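Local coordinates for protein putative superoxide reductase (Thermotoga maritima, PDB 3QZB) that probably reduces superoxide to hydrogen peroxide at an iron centre, using electrons delivered by rubredoxin, at residues F72-D77 / L115-T120. Residues are numbered along the deposited sequence; the frame is centred on the assembly and turned at random.
Sequences FQPDGD and LNRSGT
Q73 and T120 form an antiparallel hydrogen-bonded pair, Q73 N giving to T120 O (2.8 Å) and T120 N to Q73 O (2.9 Å), where strands 65-74 and 119-127 meet at one end of the immunoglobulin-like beta-sandwich, away from the iron site. Within the type II turn P74-D77, which has G76 at positive phi, D75 N gives a further backbone bond to S118 O (3.0 Å). Between the sheets lies the F72 ring, carried against R117-G119 by a chi1 of -176° that sets CG anti to the backbone N. L115 CD2 sits over the centre of one face of the F72 ring, 3.9 Å from the centroid in a CH-pi contact, and V103 of the second subunit packs against both residues. F72 CZ runs up to G119 CA, where the lack of a side chain lets the ring approach, while R117 O lies at the ring edge, buried and without a polar partner. The D75 carboxylate rests along the S118-G119 backbone and reaches K138 through OD2. One water bridges D75 OD1, Q73 OE1 and T120 OG1, while Q73 NE2 bonds to Y79 O. R117, bent at chi3, brings NH2 beside P74 CB, its guanidinium edge turned to D77 OD1. Y81 OH and Y79 N hold D77 OD2; the salt bridge from D77 OD1 to R117 NH2 is long, 3.9 Å. A water at the guanidinium edge joins the same two atoms, 2.9 Å from R117 NH2.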
ATOM      1  N   PHE A  72      -6.459  13.604   6.926  1.00  6.26           N
ATOM      2  CA  PHE A  72      -6.923  14.562   7.917  1.00  6.18           C
ATOM      3  C   PHE A  72      -6.224  15.894   7.655  1.00  6.42           C
ATOM      4  O   PHE A  72      -4.998  15.945   7.549  1.00  6.82           O
ATOM      5  CB  PHE A  72      -6.640  14.087   9.327  1.00  6.66           C
ATOM      6  CG  PHE A  72      -7.189  14.982  10.391  1.00  7.14           C
ATOM      7  CD1 PHE A  72      -8.552  15.129  10.567  1.00  8.39           C
ATOM      8  CD2 PHE A  72      -6.367  15.742  11.214  1.00  7.04           C
ATOM      9  CE1 PHE A  72      -9.084  15.967  11.539  1.00  8.19           C
ATOM     10  CE2 PHE A  72      -6.902  16.570  12.161  1.00  7.80           C
ATOM     11  CZ  PHE A  72      -8.251  16.671  12.340  1.00  9.27           C
ATOM     12  N   GLN A  73      -7.024  16.959   7.593  1.00  6.86           N
ATOM     13  CA  GLN A  73      -6.545  18.322   7.360  1.00  6.30           C
ATOM     14  C   GLN A  73      -6.803  19.126   8.640  1.00  6.36           C
ATOM     15  O   GLN A  73      -7.965  19.479   8.883  1.00  7.60           O
ATOM     16  CB  GLN A  73      -7.255  18.944   6.162  1.00  6.91           C
ATOM     17  CG  GLN A  73      -6.477  20.048   5.479  1.00  6.88           C
ATOM     18  CD  GLN A  73      -6.302  21.244   6.361  1.00  7.49           C
ATOM     19  OE1 GLN A  73      -7.295  21.881   6.732  1.00  8.48           O
ATOM     20  NE2 GLN A  73      -5.076  21.574   6.694  1.00  7.89           N
ATOM     21  N   PRO A  74      -5.783  19.417   9.454  1.00  6.59           N
ATOM     22  CA  PRO A  74      -6.054  20.151  10.692  1.00  6.90           C
ATOM     23  C   PRO A  74      -6.337  21.619  10.385  1.00  6.81           C
ATOM     24  O   PRO A  74      -5.579  22.242   9.625  1.00  7.58           O
ATOM     25  CB  PRO A  74      -4.774  19.984  11.502  1.00  7.74           C
ATOM     26  CG  PRO A  74      -3.994  18.877  10.834  1.00  7.50           C
ATOM     27  CD  PRO A  74      -4.389  18.965   9.393  1.00  6.89           C
ATOM     28  N   ASP A  75      -7.348  22.191  11.029  1.00  7.85           N
ATOM     29  CA  ASP A  75      -7.650  23.577  10.807  1.00  8.41           C
ATOM     30  C   ASP A  75      -6.434  24.427  11.069  1.00  9.42           C
ATOM     31  O   ASP A  75      -5.748  24.239  12.089  1.00 10.46           O
ATOM     32  CB  ASP A  75      -8.779  24.052  11.728  1.00  9.52           C
ATOM     33  CG  ASP A  75     -10.093  23.394  11.528  1.00 11.40           C
ATOM     34  OD1 ASP A  75     -10.301  22.730  10.496  1.00 11.49           O
ATOM     35  OD2 ASP A  75     -10.968  23.548  12.466  1.00 14.73           O
ATOM     36  N   GLY A  76      -6.147  25.333  10.156  1.00 10.75           N
ATOM     37  CA  GLY A  76      -5.068  26.291  10.304  1.00 13.68           C
ATOM     38  C   GLY A  76      -3.699  25.739   9.926  1.00 12.11           C
ATOM     39  O   GLY A  76      -2.718  26.483   9.970  1.00 17.01           O
ATOM     40  N   ASP A  77      -3.601  24.471   9.567  1.00  8.85           N
ATOM     41  CA  ASP A  77      -2.316  23.865   9.179  1.00  7.75           C
ATOM     42  C   ASP A  77      -2.172  23.888   7.663  1.00  8.46           C
ATOM     43  O   ASP A  77      -3.178  23.789   6.942  1.00  9.00           O
ATOM     44  CB  ASP A  77      -2.274  22.448   9.702  1.00  7.63           C
ATOM     45  CG  ASP A  77      -0.929  21.797   9.596  1.00  7.70           C
ATOM     46  OD1 ASP A  77      -0.042  22.120  10.421  1.00  8.93           O
ATOM     47  OD2 ASP A  77      -0.742  20.994   8.631  1.00  7.75           O
ATOM     48  N   LEU A 115      -7.695  12.175  17.637  1.00  8.03           N
ATOM     49  CA  LEU A 115      -7.466  13.523  17.157  1.00  7.24           C
ATOM     50  C   LEU A 115      -7.251  14.480  18.327  1.00  8.61           C
ATOM     51  O   LEU A 115      -7.928  14.385  19.349  1.00  9.73           O
ATOM     52  CB  LEU A 115      -8.640  14.062  16.331  1.00  7.66           C
ATOM     53  CG  LEU A 115      -9.053  13.214  15.147  1.00  7.49           C
ATOM     54  CD1 LEU A 115     -10.353  13.710  14.575  1.00  9.51           C
ATOM     55  CD2 LEU A 115      -7.943  13.109  14.128  1.00  9.25           C
ATOM     56  N   ASN A 116      -6.354  15.439  18.161  1.00  9.88           N
ATOM     57  CA  ASN A 116      -6.255  16.437  19.200  1.00 11.05           C
ATOM     58  C   ASN A 116      -6.446  17.840  18.789  1.00  9.41           C
ATOM     59  O   ASN A 116      -6.379  18.733  19.641  1.00 10.91           O
ATOM     60  CB  ASN A 116      -5.046  16.194  20.051  1.00 12.45           C
ATOM     61  CG  ASN A 116      -3.825  16.351  19.266  1.00 11.51           C
ATOM     62  OD1 ASN A 116      -3.438  17.461  18.938  1.00 14.58           O
ATOM     63  ND2 ASN A 116      -3.190  15.243  18.940  1.00 12.63           N
ATOM     64  N   ARG A 117      -6.801  18.051  17.524  1.00  8.71           N
ATOM     65  CA  ARG A 117      -7.250  19.326  17.049  1.00  9.26           C
ATOM     66  C   ARG A 117      -8.342  19.128  16.002  1.00  8.46           C
ATOM     67  O   ARG A 117      -8.320  18.149  15.275  1.00  9.36           O
ATOM     68  CB  ARG A 117      -6.094  20.167  16.399  1.00 12.68           C
ATOM     69  CG  ARG A 117      -4.775  20.268  17.197  1.00 15.10           C
ATOM     70  CD  ARG A 117      -3.906  21.458  16.842  1.00 13.93           C
ATOM     71  NE  ARG A 117      -3.447  21.508  15.455  1.00 14.81           N
ATOM     72  CZ  ARG A 117      -2.261  21.093  15.012  1.00 12.87           C
ATOM     73  NH1 ARG A 117      -1.431  20.340  15.733  1.00 12.87           N
ATOM     74  NH2 ARG A 117      -1.925  21.444  13.811  1.00 14.03           N
ATOM     75  N   SER A 118      -9.207  20.132  15.840  1.00  9.15           N
ATOM     76  CA  SER A 118     -10.284  20.087  14.856  1.00  9.37           C
ATOM     77  C   SER A 118      -9.739  20.134  13.440  1.00  8.50           C
ATOM     78  O   SER A 118      -8.662  20.655  13.183  1.00  9.12           O
ATOM     79  CB  SER A 118     -11.221  21.264  15.034  1.00  8.43           C
ATOM     80  OG  SER A 118     -11.815  21.207  16.325  1.00  9.40           O
ATOM     81  N   GLY A 119     -10.484  19.583  12.492  1.00  8.21           N
ATOM     82  CA  GLY A 119     -10.049  19.534  11.135  1.00  8.33           C
ATOM     83  C   GLY A 119     -11.105  18.986  10.215  1.00  8.08           C
ATOM     84  O   GLY A 119     -12.290  19.018  10.557  1.00 10.37           O
ATOM     85  N   THR A 120     -10.658  18.525   9.053  1.00  7.16           N
ATOM     86  CA  THR A 120     -11.494  17.970   8.007  1.00  7.34           C
ATOM     87  C   THR A 120     -11.001  16.601   7.642  1.00  6.52           C
ATOM     88  O   THR A 120      -9.812  16.395   7.425  1.00  7.64           O
ATOM     89  CB  THR A 120     -11.524  18.866   6.788  1.00  7.55           C
ATOM     90  OG1 THR A 120     -11.937  20.181   7.169  1.00  8.95           O
ATOM     91  CG2 THR A 120     -12.478  18.377   5.719  1.00 10.10           C
TER
HETATM   92  O   HOH W   1      -9.881  21.805   7.990  1.00 10.57           O
HETATM   93  O   HOH W   2      -3.105  23.946  12.970  1.00 15.21           O
HETATM   94  O   HOH W   3      -6.342  22.334  14.121  1.00 25.08           O
HETATM   95  O   HOH W   4       0.567  20.533  12.619  1.00 10.95           O